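Local structure of hydroxyethylphosphonate dioxygenase (Streptomyces albus, 6B9R) at residues Gly106-Tyr111 with Leu142-Lys147; Leu151-Tyr156 with Ala188-Thr193. The protein probably catalyses the iron-dependent oxidative cleavage of 2-hydroxyethylphosphonate, yielding hydroxymethylphosphonate. All blocks are in the same frame, centred on the assembly; numbering follows the deposited sequence.

Contact 1 of 2, residues Gly106-Tyr111 with Leu142-Lys147; sequences GPYYEY and LVEWNK. With 2HE ((2-hydroxyethyl)phosphonic acid), chain F.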
loop_
_atom_site.group_PDB
_atom_site.type_symbol
_atom_site.label_atom_id
_atom_site.label_comp_id
_atom_site.label_asym_id
_atom_site.label_seq_id
_atom_site.Cartn_x
_atom_site.Cartn_y
_atom_site.Cartn_z
ATOM N N GLY A 106 -21.834 23.303 26.589
ATOM C CA GLY A 106 -20.764 24.242 26.828
ATOM C C GLY A 106 -19.526 23.895 26.028
ATOM O O GLY A 106 -19.396 22.781 25.509
ATOM N N PRO A 107 -18.603 24.849 25.895
ATOM C CA PRO A 107 -17.328 24.562 25.221
ATOM C C PRO A 107 -16.662 23.335 25.823
ATOM O O PRO A 107 -16.618 23.166 27.043
ATOM C CB PRO A 107 -16.504 25.832 25.464
ATOM C CG PRO A 107 -17.526 26.910 25.692
ATOM C CD PRO A 107 -18.670 26.234 26.400
ATOM N N TYR A 108 -16.162 22.463 24.960
ATOM C CA TYR A 108 -15.594 21.195 25.396
ATOM C C TYR A 108 -14.144 21.019 24.976
ATOM O O TYR A 108 -13.323 20.579 25.785
ATOM C CB TYR A 108 -16.452 20.028 24.861
ATOM C CG TYR A 108 -16.251 18.730 25.613
ATOM C CD1 TYR A 108 -17.022 18.425 26.732
ATOM C CD2 TYR A 108 -15.269 17.823 25.223
ATOM C CE1 TYR A 108 -16.834 17.243 27.433
ATOM C CE2 TYR A 108 -15.070 16.642 25.916
ATOM C CZ TYR A 108 -15.851 16.357 27.025
ATOM O OH TYR A 108 -15.653 15.176 27.714
ATOM N N TYR A 109 -13.803 21.379 23.738
ATOM C CA TYR A 109 -12.434 21.341 23.240
ATOM C C TYR A 109 -12.141 22.628 22.481
ATOM O O TYR A 109 -13.033 23.209 21.860
ATOM C CB TYR A 109 -12.191 20.185 22.260
ATOM C CG TYR A 109 -12.323 18.771 22.782
ATOM C CD1 TYR A 109 -11.758 18.385 23.993
ATOM C CD2 TYR A 109 -12.977 17.805 22.027
ATOM C CE1 TYR A 109 -11.868 17.080 24.443
ATOM C CE2 TYR A 109 -13.092 16.503 22.466
ATOM C CZ TYR A 109 -12.534 16.143 23.674
ATOM O OH TYR A 109 -12.651 14.841 24.104
ATOM N N GLU A 110 -10.889 23.071 22.530
ATOM C CA GLU A 110 -10.354 23.980 21.522
ATOM C C GLU A 110 -9.318 23.231 20.703
ATOM O O GLU A 110 -8.364 22.680 21.269
ATOM C CB GLU A 110 -9.701 25.230 22.127
ATOM C CG GLU A 110 -9.156 26.160 21.021
ATOM C CD GLU A 110 -8.331 27.337 21.528
ATOM O OE1 GLU A 110 -8.074 27.417 22.741
ATOM O OE2 GLU A 110 -7.935 28.180 20.690
ATOM N N TYR A 111 -9.512 23.217 19.382
ATOM C CA TYR A 111 -8.618 22.562 18.436
ATOM C C TYR A 111 -7.722 23.583 17.746
ATOM O O TYR A 111 -8.168 24.682 17.403
ATOM C CB TYR A 111 -9.388 21.821 17.340
ATOM C CG TYR A 111 -10.338 20.729 17.757
ATOM C CD1 TYR A 111 -11.649 21.023 18.108
ATOM C CD2 TYR A 111 -9.944 19.395 17.738
ATOM C CE1 TYR A 111 -12.537 20.024 18.456
ATOM C CE2 TYR A 111 -10.827 18.383 18.089
ATOM C CZ TYR A 111 -12.123 18.708 18.446
ATOM O OH TYR A 111 -13.009 17.713 18.783
ATOM N N LEU A 142 -20.674 14.467 32.770
ATOM C CA LEU A 142 -20.011 15.600 32.137
ATOM C C LEU A 142 -19.130 15.189 30.964
ATOM O O LEU A 142 -18.685 16.061 30.211
ATOM C CB LEU A 142 -19.172 16.366 33.160
ATOM C CG LEU A 142 -19.943 17.065 34.278
ATOM C CD1 LEU A 142 -18.975 17.653 35.314
ATOM C CD2 LEU A 142 -20.863 18.145 33.714
ATOM N N VAL A 143 -18.869 13.896 30.795
ATOM C CA VAL A 143 -18.000 13.420 29.726
ATOM C C VAL A 143 -18.812 13.301 28.446
ATOM O O VAL A 143 -19.868 12.655 28.421
ATOM C CB VAL A 143 -17.365 12.074 30.106
ATOM C CG1 VAL A 143 -16.516 11.548 28.964
ATOM C CG2 VAL A 143 -16.554 12.219 31.384
ATOM N N GLU A 144 -18.333 13.924 27.382
ATOM C CA GLU A 144 -19.002 13.875 26.089
ATOM C C GLU A 144 -18.099 13.095 25.148
ATOM O O GLU A 144 -17.003 13.548 24.814
ATOM C CB GLU A 144 -19.294 15.275 25.559
ATOM C CG GLU A 144 -20.335 16.016 26.377
ATOM C CD GLU A 144 -21.754 15.481 26.184
ATOM O OE1 GLU A 144 -21.991 14.669 25.267
ATOM O OE2 GLU A 144 -22.645 15.883 26.955
ATOM N N TRP A 145 -18.562 11.920 24.738
ATOM C CA TRP A 145 -17.769 10.986 23.962
ATOM C C TRP A 145 -17.891 11.302 22.482
ATOM O O TRP A 145 -18.905 11.836 22.029
ATOM C CB TRP A 145 -18.248 9.557 24.203
ATOM C CG TRP A 145 -18.118 9.099 25.609
ATOM C CD1 TRP A 145 -18.892 9.452 26.666
ATOM C CD2 TRP A 145 -17.148 8.183 26.102
ATOM N NE1 TRP A 145 -18.457 8.811 27.807
ATOM C CE2 TRP A 145 -17.384 8.026 27.480
ATOM C CE3 TRP A 145 -16.093 7.481 25.509
ATOM C CZ2 TRP A 145 -16.613 7.190 28.272
ATOM C CZ3 TRP A 145 -15.322 6.656 26.302
ATOM C CH2 TRP A 145 -15.588 6.518 27.663
ATOM N N ASN A 146 -16.857 10.954 21.729
ATOM C CA ASN A 146 -16.986 10.964 20.282
ATOM C C ASN A 146 -17.493 9.599 19.821
ATOM O O ASN A 146 -17.748 8.696 20.623
ATOM C CB ASN A 146 -15.671 11.376 19.604
ATOM C CG ASN A 146 -14.554 10.333 19.735
ATOM O OD1 ASN A 146 -14.795 9.142 19.932
ATOM N ND2 ASN A 146 -13.313 10.794 19.604
ATOM N N LYS A 147 -17.647 9.447 18.511
ATOM C CA LYS A 147 -18.142 8.214 17.925
ATOM C C LYS A 147 -17.019 7.311 17.456
ATOM O O LYS A 147 -17.287 6.266 16.850
ATOM C CB LYS A 147 -19.077 8.539 16.759
ATOM C CG LYS A 147 -20.174 9.522 17.132
ATOM C CD LYS A 147 -21.088 9.817 15.943
ATOM C CE LYS A 147 -22.124 10.884 16.268
ATOM N NZ LYS A 147 -22.582 11.566 15.021
HETATM O O3 2HE F . -11.360 12.973 18.505
HETATM P P 2HE F . -11.983 14.074 19.287
HETATM O O1 2HE F . -13.428 13.623 19.834
HETATM O O2 2HE F . -12.135 15.416 18.399
HETATM C CA 2HE F . -10.864 14.372 20.674
HETATM C CB 2HE F . -9.440 14.242 20.140
HETATM O O4 2HE F . -9.062 12.866 19.975
#

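Contact 2 of 2, residues Leu151-Tyr156 with Ala188-Thr193; sequences LYQFTY and APHSFT. With FE (Fe (III) ion), chain E; 2HE ((2-hydroxyethyl)phosphonic acid), chain F.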
loop_
_atom_site.group_PDB
_atom_site.type_symbol
_atom_site.label_atom_id
_atom_site.label_comp_id
_atom_site.label_asym_id
_atom_site.label_seq_id
_atom_site.Cartn_x
_atom_site.Cartn_y
_atom_site.Cartn_z
ATOM N N LEU A 151 -9.049 7.307 11.676
ATOM C CA LEU A 151 -7.605 7.440 11.815
ATOM C C LEU A 151 -7.120 6.840 13.132
ATOM O O LEU A 151 -7.784 6.949 14.167
ATOM C CB LEU A 151 -7.186 8.907 11.718
ATOM C CG LEU A 151 -7.369 9.536 10.330
ATOM C CD1 LEU A 151 -6.614 10.870 10.218
ATOM C CD2 LEU A 151 -6.895 8.562 9.264
ATOM N N TYR A 152 -5.966 6.175 13.074
ATOM C CA TYR A 152 -5.254 5.792 14.287
ATOM C C TYR A 152 -4.922 7.035 15.101
ATOM O O TYR A 152 -4.763 8.127 14.555
ATOM C CB TYR A 152 -3.960 5.062 13.931
ATOM C CG TYR A 152 -4.174 3.743 13.227
ATOM C CD1 TYR A 152 -4.441 3.692 11.858
ATOM C CD2 TYR A 152 -4.092 2.546 13.930
ATOM C CE1 TYR A 152 -4.641 2.475 11.221
ATOM C CE2 TYR A 152 -4.279 1.330 13.301
ATOM C CZ TYR A 152 -4.546 1.298 11.951
ATOM O OH TYR A 152 -4.729 0.086 11.343
ATOM N N GLN A 153 -4.804 6.886 16.419
ATOM C CA GLN A 153 -4.402 8.047 17.203
ATOM C C GLN A 153 -3.238 7.729 18.124
ATOM O O GLN A 153 -3.246 6.717 18.826
ATOM C CB GLN A 153 -5.555 8.609 18.025
ATOM C CG GLN A 153 -5.246 9.985 18.582
ATOM C CD GLN A 153 -6.491 10.677 19.105
ATOM O OE1 GLN A 153 -7.505 10.729 18.426
ATOM N NE2 GLN A 153 -6.418 11.199 20.321
ATOM N N PHE A 154 -2.240 8.599 18.095
ATOM C CA PHE A 154 -1.221 8.690 19.125
ATOM C C PHE A 154 -1.471 9.979 19.882
ATOM O O PHE A 154 -1.533 11.054 19.274
ATOM C CB PHE A 154 0.193 8.704 18.535
ATOM C CG PHE A 154 1.216 9.110 19.532
ATOM C CD1 PHE A 154 1.698 8.197 20.456
ATOM C CD2 PHE A 154 1.648 10.418 19.605
ATOM C CE1 PHE A 154 2.617 8.582 21.421
ATOM C CE2 PHE A 154 2.562 10.812 20.582
ATOM C CZ PHE A 154 3.052 9.885 21.486
ATOM N N THR A 155 -1.603 9.884 21.200
ATOM C CA THR A 155 -1.902 11.045 22.017
ATOM C C THR A 155 -0.823 11.215 23.070
ATOM O O THR A 155 -0.465 10.253 23.755
ATOM C CB THR A 155 -3.272 10.910 22.678
ATOM O OG1 THR A 155 -4.270 10.733 21.660
ATOM C CG2 THR A 155 -3.593 12.161 23.463
ATOM N N TYR A 156 -0.308 12.432 23.183
ATOM C CA TYR A 156 0.646 12.823 24.214
ATOM C C TYR A 156 -0.033 13.787 25.177
ATOM O O TYR A 156 -0.657 14.753 24.735
ATOM C CB TYR A 156 1.868 13.487 23.582
ATOM C CG TYR A 156 2.880 13.932 24.595
ATOM C CD1 TYR A 156 3.854 13.062 25.048
ATOM C CD2 TYR A 156 2.859 15.228 25.103
ATOM C CE1 TYR A 156 4.793 13.473 25.988
ATOM C CE2 TYR A 156 3.786 15.644 26.040
ATOM C CZ TYR A 156 4.748 14.761 26.481
ATOM O OH TYR A 156 5.672 15.183 27.411
ATOM N N ALA A 188 -12.228 3.521 17.716
ATOM C CA ALA A 188 -12.390 3.354 19.155
ATOM C C ALA A 188 -12.887 4.661 19.766
ATOM O O ALA A 188 -12.179 5.669 19.694
ATOM C CB ALA A 188 -11.073 2.933 19.793
ATOM N N PRO A 189 -14.080 4.692 20.362
ATOM C CA PRO A 189 -14.601 5.959 20.899
ATOM C C PRO A 189 -13.816 6.401 22.120
ATOM O O PRO A 189 -13.374 5.577 22.921
ATOM C CB PRO A 189 -16.057 5.625 21.269
ATOM C CG PRO A 189 -16.359 4.314 20.559
ATOM C CD PRO A 189 -15.052 3.591 20.488
ATOM N N HIS A 190 -13.636 7.715 22.263
ATOM C CA HIS A 190 -12.831 8.215 23.372
ATOM C C HIS A 190 -13.207 9.657 23.694
ATOM O O HIS A 190 -13.946 10.315 22.953
ATOM C CB HIS A 190 -11.330 8.084 23.074
ATOM C CG HIS A 190 -10.899 8.724 21.791
ATOM N ND1 HIS A 190 -11.035 8.109 20.566
ATOM C CD2 HIS A 190 -10.321 9.924 21.547
ATOM C CE1 HIS A 190 -10.566 8.906 19.621
ATOM N NE2 HIS A 190 -10.124 10.012 20.193
ATOM N N SER A 191 -12.717 10.125 24.848
ATOM C CA SER A 191 -12.939 11.498 25.287
ATOM C C SER A 191 -11.800 11.925 26.202
ATOM O O SER A 191 -11.004 11.103 26.667
ATOM C CB SER A 191 -14.286 11.649 26.000
ATOM O OG SER A 191 -14.617 13.020 26.171
ATOM N N PHE A 192 -11.735 13.236 26.461
ATOM C CA PHE A 192 -10.740 13.822 27.353
ATOM C C PHE A 192 -11.379 14.925 28.183
ATOM O O PHE A 192 -12.171 15.717 27.667
ATOM C CB PHE A 192 -9.557 14.435 26.597
ATOM C CG PHE A 192 -8.924 13.525 25.604
ATOM C CD1 PHE A 192 -9.409 13.464 24.301
ATOM C CD2 PHE A 192 -7.827 12.750 25.951
ATOM C CE1 PHE A 192 -8.816 12.638 23.350
ATOM C CE2 PHE A 192 -7.217 11.920 24.998
ATOM C CZ PHE A 192 -7.723 11.863 23.700
ATOM N N THR A 193 -11.028 14.974 29.470
ATOM C CA THR A 193 -11.417 16.055 30.365
ATOM C C THR A 193 -10.196 16.504 31.162
ATOM O O THR A 193 -9.149 15.852 31.152
ATOM C CB THR A 193 -12.524 15.622 31.338
ATOM O OG1 THR A 193 -12.021 14.580 32.179
ATOM C CG2 THR A 193 -13.756 15.110 30.589
HETATM FE FE FE E . -9.555 11.298 18.542
HETATM O O3 2HE F . -11.360 12.973 18.505
HETATM P P 2HE F . -11.983 14.074 19.287
HETATM O O1 2HE F . -13.428 13.623 19.834
HETATM O O2 2HE F . -12.135 15.416 18.399
HETATM C CA 2HE F . -10.864 14.372 20.674
HETATM C CB 2HE F . -9.440 14.242 20.140
HETATM O O4 2HE F . -9.062 12.866 19.975
HETATM O O HOH W 1 -8.330 13.202 17.358
#

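Contact 1 of 2, residues Gly106-Tyr111 with Leu142-Lys147
Just behind the substrate pocket, in its second shell, Tyr108 of strand 106-111 lays its ring against Glu144 in the loop 142-147; the same two segments supply Tyr109, Tyr111 and Asn146 to the pocket. With CG anti to the backbone N (chi1 -160°), the Tyr108 ring reaches across to the loop backbone, and its OH receives the amide of Glu144: N to OH is 3.0 Å, nearly straight at 170°. Ser191 OG holds the same hydroxyl by a further hydrogen bond, and also bonds to Glu144 O. Glu144 CB covers one face of the Tyr108 ring in a CH-pi contact, 4.0 Å from the centroid, while the carboxylate leads away. At the ring's edge, Leu142 O lies 3.5 Å from Tyr108 CE1. Were Tyr108 an alanine, the amide of Glu144 and Ser191 OG would probably both lose a partner, and a gap would open beneath Glu144 CB. Farther in, both segments reach the ligand. Tyr111 OH makes a very short bond of 2.5 Å to phosphonate O2, in the plane of its ring, and Asn146 ND2 gives 2.8 Å to O1 and a weak bond to O3. Gly148 N and His190 N both bond to Asn146 OD1, which fixes which way the amide faces. Where the strand begins to border the pocket, Tyr108 and Tyr109 together face Ile101, forming a classic beta bulge.

Contact 2 of 2, residues Leu151-Tyr156 with Ala188-Thr193
Gln153 stretches from strand 152-156 toward His190 and Phe192, with an iron ion between the two segments. Its CB points at the opposite segment, and CG, anti to the backbone N (chi1 -167°), carries the extended chain on to the metal. CD is held near the iron because OE1 binds it at 2.1 Å. His190 NE2 coordinates from the other segment at 2.2 Å; Gln153 OE1 and His190 NE2 are therefore close neighbours through their shared metal, not hydrogen-bonded. The second tip atom, NE2 of Gln153, has its own partners: it donates to Thr155 OG1 at 2.6 Å, almost in the amide plane and nearly straight (169°), and to the substrate hydroxyl O4 at 3.1 Å. These bonds settle the amide's rotation, so that its oxygen is the atom turned to the iron.

Gln153 and His190, with His149, make a two-histidine, one-glutamine version of the facial triad found in cupin-type iron oxygenases. The two strands run nearly parallel, 13° apart, with axes 11.7 Å from each other, and belong to different sheets of the barrel. Substrate O3 and O4 chelate the iron, and a water sits farther from the metal.

His190 is steadied from behind: ND1 gives a bond of 2.8 Å to Ala188 O, lying in both the imidazole plane and the carbonyl plane. Phe192 turns its edge to the amide, CZ standing 3.7 Å from Gln153 NE2, and its CE2 packs 3.9 Å from Thr155 CG2.

Contact 1 closes before contact 2 opens along the chain, the loop 142-147 leading on toward strand 152-158, and their centres lie 12 Å apart. Strands 106-113 and 152-158 belong to one antiparallel sheet, separated within it by strands 123-129 and 202-208, whereas strand 190-194 belongs to a small three-stranded sheet. Segment 188-193 joins the two: Tyr109 OH is hydrogen-bonded to Phe192 N on strand 190-194, and Asn146 packs on Pro189 just before it. The substrate spans the pair: Tyr111 and Asn146 of contact 1 bond to its phosphonate, while the hydroxyl meets Gln153 and the iron in contact 2. Lys29 and Trp449 of the second subunit also bond to it, making the pocket a product of the dimer.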